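Local coordinates for protein xylulose kinase (Escherichia coli, PDB 2ITM) that phosphorylates D-xylulose with ATP to give D-xylulose 5-phosphate, working as a homodimeric sugar kinase of the FGGY family, at residues 27-32 with 52-57; 44-49 with 157-162; 88-93 with 143-148; 169-172 with 176-179. All coordinates share one frame; numbering follows the deposited sequence.

The four contacts show how the N-terminal half of an FGGY kinase is tied together; all lie in the N-terminal domain. Contacts 1 and 2 share helix 45-62, which meets an edge strand through residues 52-57 and helix 152-161 through residues 44-49; their centres are 12 Å apart. Contact 3 adjoins contact 2, with CB of A93 3.4 Å from CH2 of W48. Contact 4 touches none of the others and is the one beside the pocket: the side chain of A172 is about 9 Å from bound D-xylulose and about 12 Å from that of D233, the inferred proton acceptor. Contact 3 lies away from the annotated sites; its nearest atoms are about 8 Å from those of contact 4.

Contact 1: residues 27-32 with 52-57; sequences QTEKLT and TDRAMK
This is a strand-on-helix contact at the margin of the N-terminal domain, where E29 and Q27 of strand 23-30 lean on R54 and A55 of helix 45-62. The strand segment and the helix segment run nearly antiparallel, their directions 153° apart and their axes 7.5 Å from each other. The apolar part is simple: CG of E29 rests on CB of A55 at 3.6 Å. CG of Q27 comes up against the backbone, 3.3 Å from the carbonyl O of A55. Beyond CG the glutamate bends (chi2 -77°), which turns its carboxylate toward the arginine. R54 reaches out with its chain extended from CG to NE, and the two side chains cross at roughly a right angle. The topology is that of the actin-like ATPase fold: three antiparallel strands, of which 23-30 is the outermost, then this helix, then strand 70-75, which lies parallel to strand 2-7. E29 and R54 form a salt bridge, although OE1 sits too close to the arginine in the model for its exact place to be trusted. A water gives a firmer account of the pairing, donating to OE2 of E29 at 2.7 Å and accepting from NE of R54 at 2.9 Å, in the plane of the guanidinium at its edge. An alanine in place of E29 would probably leave R54 without its charge mate, deprive the bridging water of one partner and uncover CB of A55. Just past the end of the strand, L31 packs on Q47 and A51 of the same helix, while backbone bonds tie Q27 to V14 and E29 to V12 in strand 11-17.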
loop_
_atom_site.group_PDB
_atom_site.type_symbol
_atom_site.label_atom_id
_atom_site.label_comp_id
_atom_site.label_asym_id
_atom_site.label_seq_id
_atom_site.Cartn_x
_atom_site.Cartn_y
_atom_site.Cartn_z
ATOM N N GLN A 27 -27.732 -23.519 -20.950
ATOM C CA GLN A 27 -26.884 -23.201 -22.040
ATOM C C GLN A 27 -26.438 -21.758 -21.968
ATOM O O GLN A 27 -27.212 -20.892 -21.677
ATOM C CB GLN A 27 -27.564 -23.535 -23.346
ATOM C CG GLN A 27 -26.699 -23.427 -24.549
ATOM C CD GLN A 27 -25.535 -24.385 -24.544
ATOM O OE1 GLN A 27 -25.725 -25.564 -24.655
ATOM N NE2 GLN A 27 -24.344 -23.865 -24.440
ATOM N N THR A 28 -25.159 -21.532 -22.233
ATOM C CA THR A 28 -24.566 -20.208 -22.198
ATOM C C THR A 28 -23.843 -19.796 -23.464
ATOM O O THR A 28 -23.244 -20.600 -24.130
ATOM C CB THR A 28 -23.585 -20.076 -21.036
ATOM O OG1 THR A 28 -24.269 -20.048 -19.800
ATOM C CG2 THR A 28 -23.003 -18.784 -21.023
ATOM N N GLU A 29 -23.895 -18.521 -23.785
ATOM C CA GLU A 29 -23.186 -17.999 -24.940
ATOM C C GLU A 29 -22.546 -16.674 -24.605
ATOM O O GLU A 29 -23.147 -15.838 -23.960
ATOM C CB GLU A 29 -24.133 -17.817 -26.112
ATOM C CG GLU A 29 -24.655 -19.110 -26.715
ATOM C CD GLU A 29 -23.624 -19.781 -27.576
ATOM O OE1 GLU A 29 -22.921 -19.065 -28.307
ATOM O OE2 GLU A 29 -23.515 -21.014 -27.510
ATOM N N LYS A 30 -21.319 -16.486 -25.058
ATOM C CA LYS A 30 -20.551 -15.322 -24.683
ATOM C C LYS A 30 -20.942 -14.098 -25.473
ATOM O O LYS A 30 -21.486 -14.195 -26.558
ATOM C CB LYS A 30 -19.053 -15.602 -24.765
ATOM C CG LYS A 30 -18.523 -16.383 -23.577
ATOM C CD LYS A 30 -17.009 -16.493 -23.568
ATOM C CE LYS A 30 -16.578 -17.767 -22.876
ATOM N NZ LYS A 30 -15.381 -17.592 -22.027
ATOM N N LEU A 31 -20.672 -12.938 -24.889
ATOM C CA LEU A 31 -20.898 -11.653 -25.517
ATOM C C LEU A 31 -19.641 -10.794 -25.379
ATOM O O LEU A 31 -19.014 -10.785 -24.337
ATOM C CB LEU A 31 -22.037 -10.951 -24.798
ATOM C CG LEU A 31 -23.358 -10.608 -25.470
ATOM C CD1 LEU A 31 -23.644 -11.385 -26.700
ATOM C CD2 LEU A 31 -24.485 -10.707 -24.494
ATOM N N THR A 32 -19.293 -10.043 -26.410
ATOM C CA THR A 32 -18.287 -8.997 -26.256
ATOM C C THR A 32 -18.865 -7.644 -25.888
ATOM O O THR A 32 -20.035 -7.384 -26.093
ATOM C CB THR A 32 -17.393 -8.867 -27.497
ATOM O OG1 THR A 32 -18.189 -8.522 -28.626
ATOM C CG2 THR A 32 -16.790 -10.196 -27.875
ATOM N N THR A 52 -28.590 -15.172 -28.291
ATOM C CA THR A 52 -29.757 -15.827 -27.733
ATOM C C THR A 52 -30.241 -16.956 -28.636
ATOM O O THR A 52 -30.613 -18.015 -28.159
ATOM C CB THR A 52 -30.900 -14.830 -27.505
ATOM O OG1 THR A 52 -30.492 -13.798 -26.609
ATOM C CG2 THR A 52 -32.041 -15.500 -26.782
ATOM N N ASP A 53 -30.240 -16.712 -29.938
ATOM C CA ASP A 53 -30.588 -17.730 -30.918
ATOM C C ASP A 53 -29.714 -18.975 -30.813
ATOM O O ASP A 53 -30.199 -20.063 -30.616
ATOM C CB ASP A 53 -30.513 -17.147 -32.327
ATOM C CG ASP A 53 -31.157 -18.040 -33.373
ATOM O OD1 ASP A 53 -30.554 -18.201 -34.437
ATOM O OD2 ASP A 53 -32.257 -18.596 -33.225
ATOM N N ARG A 54 -28.417 -18.779 -30.942
ATOM C CA ARG A 54 -27.421 -19.797 -30.677
ATOM C C ARG A 54 -27.708 -20.623 -29.435
ATOM O O ARG A 54 -27.760 -21.838 -29.484
ATOM C CB ARG A 54 -26.064 -19.128 -30.537
ATOM C CG ARG A 54 -24.888 -20.038 -30.688
ATOM C CD ARG A 54 -23.607 -19.312 -31.059
ATOM N NE ARG A 54 -22.403 -20.001 -30.594
ATOM C CZ ARG A 54 -21.168 -19.601 -30.859
ATOM N NH1 ARG A 54 -20.966 -18.514 -31.586
ATOM N NH2 ARG A 54 -20.131 -20.283 -30.400
ATOM N N ALA A 55 -27.875 -19.937 -28.317
ATOM C CA ALA A 55 -28.073 -20.581 -27.037
ATOM C C ALA A 55 -29.315 -21.459 -27.002
ATOM O O ALA A 55 -29.296 -22.544 -26.466
ATOM C CB ALA A 55 -28.122 -19.553 -25.946
ATOM N N MET A 56 -30.400 -20.956 -27.563
ATOM C CA MET A 56 -31.663 -21.656 -27.530
ATOM C C MET A 56 -31.611 -22.852 -28.465
ATOM O O MET A 56 -32.239 -23.864 -28.228
ATOM C CB MET A 56 -32.796 -20.725 -27.940
ATOM C CG MET A 56 -33.156 -19.667 -26.913
ATOM S SD MET A 56 -33.831 -20.350 -25.415
ATOM C CE MET A 56 -35.385 -20.860 -26.061
ATOM N N LYS A 57 -30.863 -22.710 -29.541
ATOM C CA LYS A 57 -30.644 -23.807 -30.457
ATOM C C LYS A 57 -29.797 -24.893 -29.819
ATOM O O LYS A 57 -30.093 -26.065 -29.941
ATOM C CB LYS A 57 -30.034 -23.307 -31.764
ATOM C CG LYS A 57 -31.072 -22.827 -32.750
ATOM C CD LYS A 57 -30.507 -21.946 -33.843
ATOM C CE LYS A 57 -31.614 -21.480 -34.752
ATOM N NZ LYS A 57 -31.137 -20.631 -35.840
HETATM O O HOH W 1 -23.007 -22.660 -29.527
#

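Contact 2: residues 44-49 with 157-162; sequences DPEQWW and RLRMTG
The indole of W49 takes NH1 of R159 over one face, 3.1 Å above the ring plane, and CG of M160 at its edge, 3.8 Å from CZ3. The guanidinium of R159 in turn has CB of W49 over one face and OE1 of E46 at its edge. This is a cation-pi contact between two helices of the actin-like N-terminal domain, helix 45-62 and helix 152-161, whose short segments cross at -52° with axes 11.0 Å apart, so long side chains have to span the gap. CZ of R159 stands 3.9 Å from the centroid of the five-membered ring, yet the two planes are turned 45° apart: the guanidinium dips one nitrogen onto the indole instead of stacking flat. Bends at chi2 and chi3 carry the arginine over the ring and on to E46. There NH2 makes a salt bridge to OE1 at 2.6 Å, with a weak, poorly aligned hydrogen bond; NE has a weak bond to the hydroxyl of Y155. E46 is anchored near the start of its helix, where OD2 of the N-cap residue D44 accepts a hydrogen bond from the backbone N of E46 at 2.8 Å, from above the carboxylate plane.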
loop_
_atom_site.group_PDB
_atom_site.type_symbol
_atom_site.label_atom_id
_atom_site.label_comp_id
_atom_site.label_asym_id
_atom_site.label_seq_id
_atom_site.Cartn_x
_atom_site.Cartn_y
_atom_site.Cartn_z
ATOM N N ASP A 44 -23.787 -4.142 -29.606
ATOM C CA ASP A 44 -24.673 -4.176 -30.771
ATOM C C ASP A 44 -25.855 -5.107 -30.508
ATOM O O ASP A 44 -25.690 -6.294 -30.289
ATOM C CB ASP A 44 -23.875 -4.598 -32.004
ATOM C CG ASP A 44 -24.745 -5.055 -33.153
ATOM O OD1 ASP A 44 -24.206 -5.712 -34.058
ATOM O OD2 ASP A 44 -25.954 -4.807 -33.256
ATOM N N PRO A 45 -27.051 -4.544 -30.522
ATOM C CA PRO A 45 -28.227 -5.282 -30.080
ATOM C C PRO A 45 -28.420 -6.521 -30.932
ATOM O O PRO A 45 -29.001 -7.495 -30.486
ATOM C CB PRO A 45 -29.366 -4.279 -30.278
ATOM C CG PRO A 45 -28.742 -2.974 -30.213
ATOM C CD PRO A 45 -27.365 -3.136 -30.794
ATOM N N GLU A 46 -27.893 -6.498 -32.143
ATOM C CA GLU A 46 -27.895 -7.683 -32.971
ATOM C C GLU A 46 -27.096 -8.841 -32.376
ATOM O O GLU A 46 -27.480 -9.986 -32.508
ATOM C CB GLU A 46 -27.446 -7.369 -34.394
ATOM C CG GLU A 46 -27.521 -8.543 -35.346
ATOM C CD GLU A 46 -28.937 -8.976 -35.645
ATOM O OE1 GLU A 46 -29.826 -8.116 -35.710
ATOM O OE2 GLU A 46 -29.155 -10.180 -35.820
ATOM N N GLN A 47 -25.994 -8.532 -31.715
ATOM C CA GLN A 47 -25.240 -9.537 -30.999
ATOM C C GLN A 47 -26.022 -10.186 -29.862
ATOM O O GLN A 47 -25.804 -11.348 -29.564
ATOM C CB GLN A 47 -23.909 -8.982 -30.494
ATOM C CG GLN A 47 -22.931 -10.060 -30.002
ATOM C CD GLN A 47 -21.810 -9.526 -29.075
ATOM O OE1 GLN A 47 -21.874 -8.387 -28.614
ATOM N NE2 GLN A 47 -20.801 -10.353 -28.816
ATOM N N TRP A 48 -26.927 -9.441 -29.233
ATOM C CA TRP A 48 -27.832 -10.016 -28.242
ATOM C C TRP A 48 -28.683 -11.103 -28.871
ATOM O O TRP A 48 -28.870 -12.164 -28.309
ATOM C CB TRP A 48 -28.740 -8.958 -27.625
ATOM C CG TRP A 48 -28.040 -7.876 -26.885
ATOM C CD1 TRP A 48 -26.813 -7.930 -26.321
ATOM C CD2 TRP A 48 -28.554 -6.558 -26.618
ATOM N NE1 TRP A 48 -26.501 -6.733 -25.706
ATOM C CE2 TRP A 48 -27.575 -5.870 -25.881
ATOM C CE3 TRP A 48 -29.741 -5.894 -26.925
ATOM C CZ2 TRP A 48 -27.726 -4.558 -25.465
ATOM C CZ3 TRP A 48 -29.901 -4.605 -26.521
ATOM C CH2 TRP A 48 -28.911 -3.945 -25.802
ATOM N N TRP A 49 -29.200 -10.826 -30.056
ATOM C CA TRP A 49 -30.108 -11.756 -30.670
ATOM C C TRP A 49 -29.365 -12.993 -31.123
ATOM O O TRP A 49 -29.764 -14.098 -30.807
ATOM C CB TRP A 49 -30.857 -11.137 -31.836
ATOM C CG TRP A 49 -31.543 -12.169 -32.652
ATOM C CD1 TRP A 49 -31.149 -12.653 -33.851
ATOM C CD2 TRP A 49 -32.730 -12.877 -32.312
ATOM N NE1 TRP A 49 -32.025 -13.605 -34.293
ATOM C CE2 TRP A 49 -33.006 -13.763 -33.359
ATOM C CE3 TRP A 49 -33.594 -12.854 -31.221
ATOM C CZ2 TRP A 49 -34.096 -14.603 -33.349
ATOM C CZ3 TRP A 49 -34.659 -13.663 -31.223
ATOM C CH2 TRP A 49 -34.911 -14.524 -32.278
ATOM N N ARG A 157 -37.303 -9.129 -26.403
ATOM C CA ARG A 157 -38.716 -9.415 -26.515
ATOM C C ARG A 157 -39.293 -9.059 -27.880
ATOM O O ARG A 157 -39.947 -9.866 -28.499
ATOM C CB ARG A 157 -39.503 -8.741 -25.392
ATOM C CG ARG A 157 -40.994 -8.949 -25.465
ATOM C CD ARG A 157 -41.819 -7.912 -24.732
ATOM N NE ARG A 157 -41.146 -7.466 -23.529
ATOM C CZ ARG A 157 -40.985 -8.210 -22.457
ATOM N NH1 ARG A 157 -41.476 -9.434 -22.419
ATOM N NH2 ARG A 157 -40.343 -7.728 -21.419
ATOM N N LEU A 158 -39.042 -7.839 -28.334
ATOM C CA LEU A 158 -39.506 -7.375 -29.636
ATOM C C LEU A 158 -39.054 -8.281 -30.777
ATOM O O LEU A 158 -39.838 -8.659 -31.622
ATOM C CB LEU A 158 -39.064 -5.939 -29.878
ATOM C CG LEU A 158 -39.293 -5.382 -31.277
ATOM C CD1 LEU A 158 -40.723 -4.999 -31.451
ATOM C CD2 LEU A 158 -38.378 -4.217 -31.566
ATOM N N ARG A 159 -37.789 -8.667 -30.763
ATOM C CA ARG A 159 -37.273 -9.647 -31.707
ATOM C C ARG A 159 -37.940 -11.024 -31.622
ATOM O O ARG A 159 -38.078 -11.706 -32.622
ATOM C CB ARG A 159 -35.759 -9.761 -31.593
ATOM C CG ARG A 159 -34.996 -8.650 -32.291
ATOM C CD ARG A 159 -35.148 -8.635 -33.798
ATOM N NE ARG A 159 -33.861 -8.581 -34.495
ATOM C CZ ARG A 159 -33.210 -9.633 -34.934
ATOM N NH1 ARG A 159 -33.707 -10.838 -34.760
ATOM N NH2 ARG A 159 -32.051 -9.489 -35.536
ATOM N N MET A 160 -38.366 -11.407 -30.423
ATOM C CA MET A 160 -39.015 -12.673 -30.200
ATOM C C MET A 160 -40.530 -12.661 -30.428
ATOM O O MET A 160 -41.103 -13.674 -30.782
ATOM C CB MET A 160 -38.717 -13.185 -28.798
ATOM C CG MET A 160 -37.331 -13.727 -28.585
ATOM S SD MET A 160 -37.175 -14.533 -26.992
ATOM C CE MET A 160 -37.546 -13.193 -25.920
ATOM N N THR A 161 -41.164 -11.514 -30.213
ATOM C CA THR A 161 -42.617 -11.415 -30.187
ATOM C C THR A 161 -43.227 -10.401 -31.116
ATOM O O THR A 161 -44.407 -10.454 -31.402
ATOM C CB THR A 161 -43.138 -11.146 -28.778
ATOM O OG1 THR A 161 -42.730 -9.849 -28.342
ATOM C CG2 THR A 161 -42.535 -12.094 -27.799
ATOM N N GLY A 162 -42.419 -9.450 -31.558
ATOM C CA GLY A 162 -42.913 -8.284 -32.260
ATOM C C GLY A 162 -43.669 -7.262 -31.431
ATOM O O GLY A 162 -44.277 -6.363 -31.983
#

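Contact 3: residues 88-93 with 143-148; sequences RVLRPA and FRQIDK
L90 presses its methyl CD2 against the backbone of Q145 and I146, and this is where the two loops pack most closely. CD2 lies 3.5 Å from the carbonyl O of Q145 and 4.0 Å from CA of I146, with CG1 of I146 a little farther off at 4.4 Å. The leucine gets there through torsions well away from the staggered positions, chi1 -115° and chi2 2°, consistent with some strain in the side chain or with uncertainty in how its branches are placed. The same region is closed from within the domain by L82 of strand 81-83, which both L90 and I146 touch, and I146 packs further on L132 of helix 128-138. The outer side is looser. Q145 is exposed, and its CB approaches CD2 of L90 at 3.9 Å and CD1 at 4.1 Å, so here an aliphatic stem merely flanks the leucine; no hydrogen bond links the two loops directly. An alanine at L90 would probably open a gap beside the backbone of Q145 and I146 and leave the Q145 stem more mobile. Turning the chain at this point is a type I beta turn from F143 to I146, closed by the backbone N of I146 on the carbonyl O of F143 at 3.1 Å. The carbonyl of I146 then accepts from the side-chain amide of Q198. Far from the sugar site, the contact seats L90 of one loop on the end of this turn; just beyond it, leading into strand 148-150, D147 and K148 both face L83 in a classic beta bulge.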
loop_
_atom_site.group_PDB
_atom_site.type_symbol
_atom_site.label_atom_id
_atom_site.label_comp_id
_atom_site.label_asym_id
_atom_site.label_seq_id
_atom_site.Cartn_x
_atom_site.Cartn_y
_atom_site.Cartn_z
ATOM N N ARG A 88 -35.431 0.057 -36.947
ATOM C CA ARG A 88 -34.010 0.076 -37.202
ATOM C C ARG A 88 -33.249 0.514 -35.971
ATOM O O ARG A 88 -33.623 1.467 -35.318
ATOM C CB ARG A 88 -33.702 1.001 -38.348
ATOM C CG ARG A 88 -33.455 0.317 -39.677
ATOM C CD ARG A 88 -34.212 0.927 -40.843
ATOM N NE ARG A 88 -33.948 0.196 -42.097
ATOM C CZ ARG A 88 -33.999 -1.106 -42.228
ATOM N NH1 ARG A 88 -34.306 -1.858 -41.191
ATOM N NH2 ARG A 88 -33.753 -1.676 -43.394
ATOM N N VAL A 89 -32.178 -0.198 -35.665
ATOM C CA VAL A 89 -31.273 0.191 -34.603
ATOM C C VAL A 89 -30.411 1.389 -34.989
ATOM O O VAL A 89 -29.591 1.300 -35.885
ATOM C CB VAL A 89 -30.419 -0.991 -34.119
ATOM C CG1 VAL A 89 -29.269 -0.513 -33.300
ATOM C CG2 VAL A 89 -31.262 -1.950 -33.304
ATOM N N LEU A 90 -30.635 2.470 -34.267
ATOM C CA LEU A 90 -30.134 3.779 -34.636
ATOM C C LEU A 90 -28.657 3.935 -34.276
ATOM O O LEU A 90 -27.886 4.493 -35.031
ATOM C CB LEU A 90 -30.940 4.845 -33.915
ATOM C CG LEU A 90 -31.810 5.815 -34.701
ATOM C CD1 LEU A 90 -31.798 5.546 -36.184
ATOM C CD2 LEU A 90 -33.215 5.913 -34.158
ATOM N N ARG A 91 -28.292 3.440 -33.102
ATOM C CA ARG A 91 -26.910 3.397 -32.656
ATOM C C ARG A 91 -26.681 2.221 -31.745
ATOM O O ARG A 91 -27.611 1.553 -31.358
ATOM C CB ARG A 91 -26.543 4.695 -31.945
ATOM C CG ARG A 91 -27.048 4.797 -30.520
ATOM C CD ARG A 91 -26.874 6.165 -29.884
ATOM N NE ARG A 91 -25.490 6.662 -29.904
ATOM C CZ ARG A 91 -24.417 5.958 -29.588
ATOM N NH1 ARG A 91 -24.526 4.709 -29.204
ATOM N NH2 ARG A 91 -23.222 6.514 -29.653
ATOM N N PRO A 92 -25.434 1.950 -31.402
ATOM C CA PRO A 92 -25.149 0.870 -30.464
ATOM C C PRO A 92 -25.737 1.153 -29.081
ATOM O O PRO A 92 -25.865 2.299 -28.692
ATOM C CB PRO A 92 -23.599 0.842 -30.404
ATOM C CG PRO A 92 -23.179 1.409 -31.679
ATOM C CD PRO A 92 -24.191 2.462 -31.991
ATOM N N ALA A 93 -26.117 0.095 -28.380
ATOM C CA ALA A 93 -26.674 0.229 -27.051
ATOM C C ALA A 93 -25.670 0.800 -26.061
ATOM O O ALA A 93 -24.557 0.337 -25.958
ATOM C CB ALA A 93 -27.235 -1.086 -26.563
ATOM N N PHE A 143 -30.996 11.608 -32.491
ATOM C CA PHE A 143 -32.137 11.906 -31.638
ATOM C C PHE A 143 -33.396 12.175 -32.441
ATOM O O PHE A 143 -34.469 11.697 -32.112
ATOM C CB PHE A 143 -31.845 13.090 -30.724
ATOM C CG PHE A 143 -32.848 13.268 -29.630
ATOM C CD1 PHE A 143 -32.758 12.539 -28.470
ATOM C CD2 PHE A 143 -33.890 14.156 -29.767
ATOM C CE1 PHE A 143 -33.681 12.695 -27.477
ATOM C CE2 PHE A 143 -34.809 14.322 -28.775
ATOM C CZ PHE A 143 -34.706 13.583 -27.629
ATOM N N ARG A 144 -33.240 12.958 -33.499
ATOM C CA ARG A 144 -34.313 13.305 -34.418
ATOM C C ARG A 144 -35.084 12.087 -34.923
ATOM O O ARG A 144 -36.247 12.189 -35.254
ATOM C CB ARG A 144 -33.723 14.053 -35.612
ATOM C CG ARG A 144 -34.519 15.244 -36.097
ATOM C CD ARG A 144 -33.915 15.950 -37.308
ATOM N NE ARG A 144 -34.625 17.187 -37.630
ATOM C CZ ARG A 144 -34.181 18.123 -38.465
ATOM N NH1 ARG A 144 -33.017 17.978 -39.084
ATOM N NH2 ARG A 144 -34.904 19.213 -38.684
ATOM N N GLN A 145 -34.423 10.939 -34.978
ATOM C CA GLN A 145 -34.993 9.738 -35.581
ATOM C C GLN A 145 -35.595 8.737 -34.571
ATOM O O GLN A 145 -36.091 7.693 -34.947
ATOM C CB GLN A 145 -33.941 9.018 -36.419
ATOM C CG GLN A 145 -33.381 9.783 -37.578
ATOM C CD GLN A 145 -32.227 9.039 -38.220
ATOM O OE1 GLN A 145 -31.075 9.418 -38.068
ATOM N NE2 GLN A 145 -32.538 7.967 -38.919
ATOM N N ILE A 146 -35.539 9.058 -33.289
ATOM C CA ILE A 146 -35.955 8.123 -32.257
ATOM C C ILE A 146 -37.462 7.915 -32.245
ATOM O O ILE A 146 -38.222 8.860 -32.107
ATOM C CB ILE A 146 -35.516 8.615 -30.873
ATOM C CG1 ILE A 146 -34.004 8.652 -30.749
ATOM C CG2 ILE A 146 -36.105 7.748 -29.784
ATOM C CD1 ILE A 146 -33.547 9.266 -29.485
ATOM N N ASP A 147 -37.880 6.663 -32.385
ATOM C CA ASP A 147 -39.277 6.299 -32.264
ATOM C C ASP A 147 -39.516 5.534 -30.996
ATOM O O ASP A 147 -40.579 5.595 -30.415
ATOM C CB ASP A 147 -39.732 5.509 -33.497
ATOM C CG ASP A 147 -41.243 5.341 -33.557
ATOM O OD1 ASP A 147 -41.745 4.222 -33.359
ATOM O OD2 ASP A 147 -42.014 6.268 -33.779
ATOM N N LYS A 148 -38.497 4.811 -30.570
ATOM C CA LYS A 148 -38.611 3.893 -29.456
ATOM C C LYS A 148 -37.285 3.763 -28.714
ATOM O O LYS A 148 -36.224 3.693 -29.323
ATOM C CB LYS A 148 -39.070 2.521 -29.944
ATOM C CG LYS A 148 -40.215 1.949 -29.178
ATOM C CD LYS A 148 -41.413 2.841 -29.268
ATOM C CE LYS A 148 -42.609 2.057 -29.704
ATOM N NZ LYS A 148 -43.834 2.839 -29.550
#

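Contact 4: residues 169-172 with 176-179; sequences SDAA and WLDV
L177 can be followed outward from CB, which lies 3.5 Å from the carbonyl O of A171 and 3.9 Å from CA of A172. With CG anti to the backbone nitrogen (chi1 -166°), the chain carries its two methyls along the short helix 168-172. CD1 goes to the methyl of A171, 4.4 Å from its CB. CD2 goes to A172, reaching its CA at 3.7 Å and its CB at 4.0 Å. Two alanines thus give the helix a low surface on which one branched side chain can lie close to the main chain. Strand 177-178 is half of a small antiparallel hairpin with strand 183-184, and the contact folds that hairpin back on the helix just before it in the actin-like domain, near the sugar pocket residue M77. The same side chains also meet strand 275-278 of the C-terminal domain: F277 touches A172, while C278 touches L177 and V179. Next to the leucine, CG2 of V179 packs on CB of A172 at 4.1 Å. The polar link is a water that donates to the carbonyl O of A172 at 2.7 Å and to the carbonyl O of L177 at 2.9 Å, bridging helix and strand where no direct hydrogen bond does.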
loop_
_atom_site.group_PDB
_atom_site.type_symbol
_atom_site.label_atom_id
_atom_site.label_comp_id
_atom_site.label_asym_id
_atom_site.label_seq_id
_atom_site.Cartn_x
_atom_site.Cartn_y
_atom_site.Cartn_z
ATOM N N SER A 169 -39.842 -3.411 -12.915
ATOM C CA SER A 169 -38.520 -3.448 -12.338
ATOM C C SER A 169 -37.437 -2.913 -13.266
ATOM O O SER A 169 -36.572 -2.209 -12.823
ATOM C CB SER A 169 -38.177 -4.847 -11.802
ATOM O OG SER A 169 -37.777 -5.726 -12.823
ATOM N N ASP A 170 -37.518 -3.281 -14.529
ATOM C CA ASP A 170 -36.591 -2.763 -15.515
ATOM C C ASP A 170 -36.909 -1.296 -15.831
ATOM O O ASP A 170 -36.026 -0.465 -15.903
ATOM C CB ASP A 170 -36.648 -3.622 -16.785
ATOM C CG ASP A 170 -35.253 -4.082 -17.256
ATOM O OD1 ASP A 170 -35.201 -4.726 -18.323
ATOM O OD2 ASP A 170 -34.196 -3.847 -16.660
ATOM N N ALA A 171 -38.201 -1.009 -16.016
ATOM C CA ALA A 171 -38.674 0.330 -16.306
ATOM C C ALA A 171 -38.291 1.345 -15.226
ATOM O O ALA A 171 -37.989 2.475 -15.534
ATOM C CB ALA A 171 -40.167 0.330 -16.538
ATOM N N ALA A 172 -38.321 0.929 -13.973
ATOM C CA ALA A 172 -37.912 1.790 -12.889
ATOM C C ALA A 172 -36.491 2.302 -13.094
ATOM O O ALA A 172 -36.173 3.423 -12.742
ATOM C CB ALA A 172 -38.036 1.078 -11.587
ATOM N N TRP A 176 -37.457 7.300 -16.076
ATOM C CA TRP A 176 -38.641 7.913 -16.646
ATOM C C TRP A 176 -39.883 7.433 -15.921
ATOM O O TRP A 176 -40.966 7.958 -16.122
ATOM C CB TRP A 176 -38.773 7.614 -18.152
ATOM C CG TRP A 176 -37.689 8.167 -19.027
ATOM C CD1 TRP A 176 -37.222 9.439 -19.045
ATOM C CD2 TRP A 176 -36.936 7.453 -20.010
ATOM N NE1 TRP A 176 -36.231 9.571 -19.983
ATOM C CE2 TRP A 176 -36.042 8.357 -20.594
ATOM C CE3 TRP A 176 -36.928 6.132 -20.452
ATOM C CZ2 TRP A 176 -35.156 7.990 -21.599
ATOM C CZ3 TRP A 176 -36.049 5.774 -21.442
ATOM C CH2 TRP A 176 -35.173 6.699 -22.006
ATOM N N LEU A 177 -39.717 6.411 -15.087
ATOM C CA LEU A 177 -40.830 5.839 -14.344
ATOM C C LEU A 177 -41.138 6.527 -13.021
ATOM O O LEU A 177 -40.259 6.810 -12.225
ATOM C CB LEU A 177 -40.652 4.343 -14.127
ATOM C CG LEU A 177 -41.932 3.634 -13.656
ATOM C CD1 LEU A 177 -42.843 3.320 -14.818
ATOM C CD2 LEU A 177 -41.603 2.397 -12.866
ATOM N N ASP A 178 -42.413 6.781 -12.796
ATOM C CA ASP A 178 -42.889 7.111 -11.474
ATOM C C ASP A 178 -43.053 5.861 -10.628
ATOM O O ASP A 178 -44.011 5.131 -10.781
ATOM C CB ASP A 178 -44.215 7.865 -11.561
ATOM C CG ASP A 178 -44.642 8.424 -10.229
ATOM O OD1 ASP A 178 -44.686 7.674 -9.244
ATOM O OD2 ASP A 178 -44.952 9.612 -10.077
ATOM N N VAL A 179 -42.109 5.635 -9.731
ATOM C CA VAL A 179 -41.958 4.339 -9.098
ATOM C C VAL A 179 -43.087 4.039 -8.119
ATOM O O VAL A 179 -43.507 2.903 -7.990
ATOM C CB VAL A 179 -40.601 4.203 -8.412
ATOM C CG1 VAL A 179 -40.537 2.938 -7.608
ATOM C CG2 VAL A 179 -39.493 4.242 -9.425
HETATM O O HOH W 2 -37.739 5.644 -12.952
#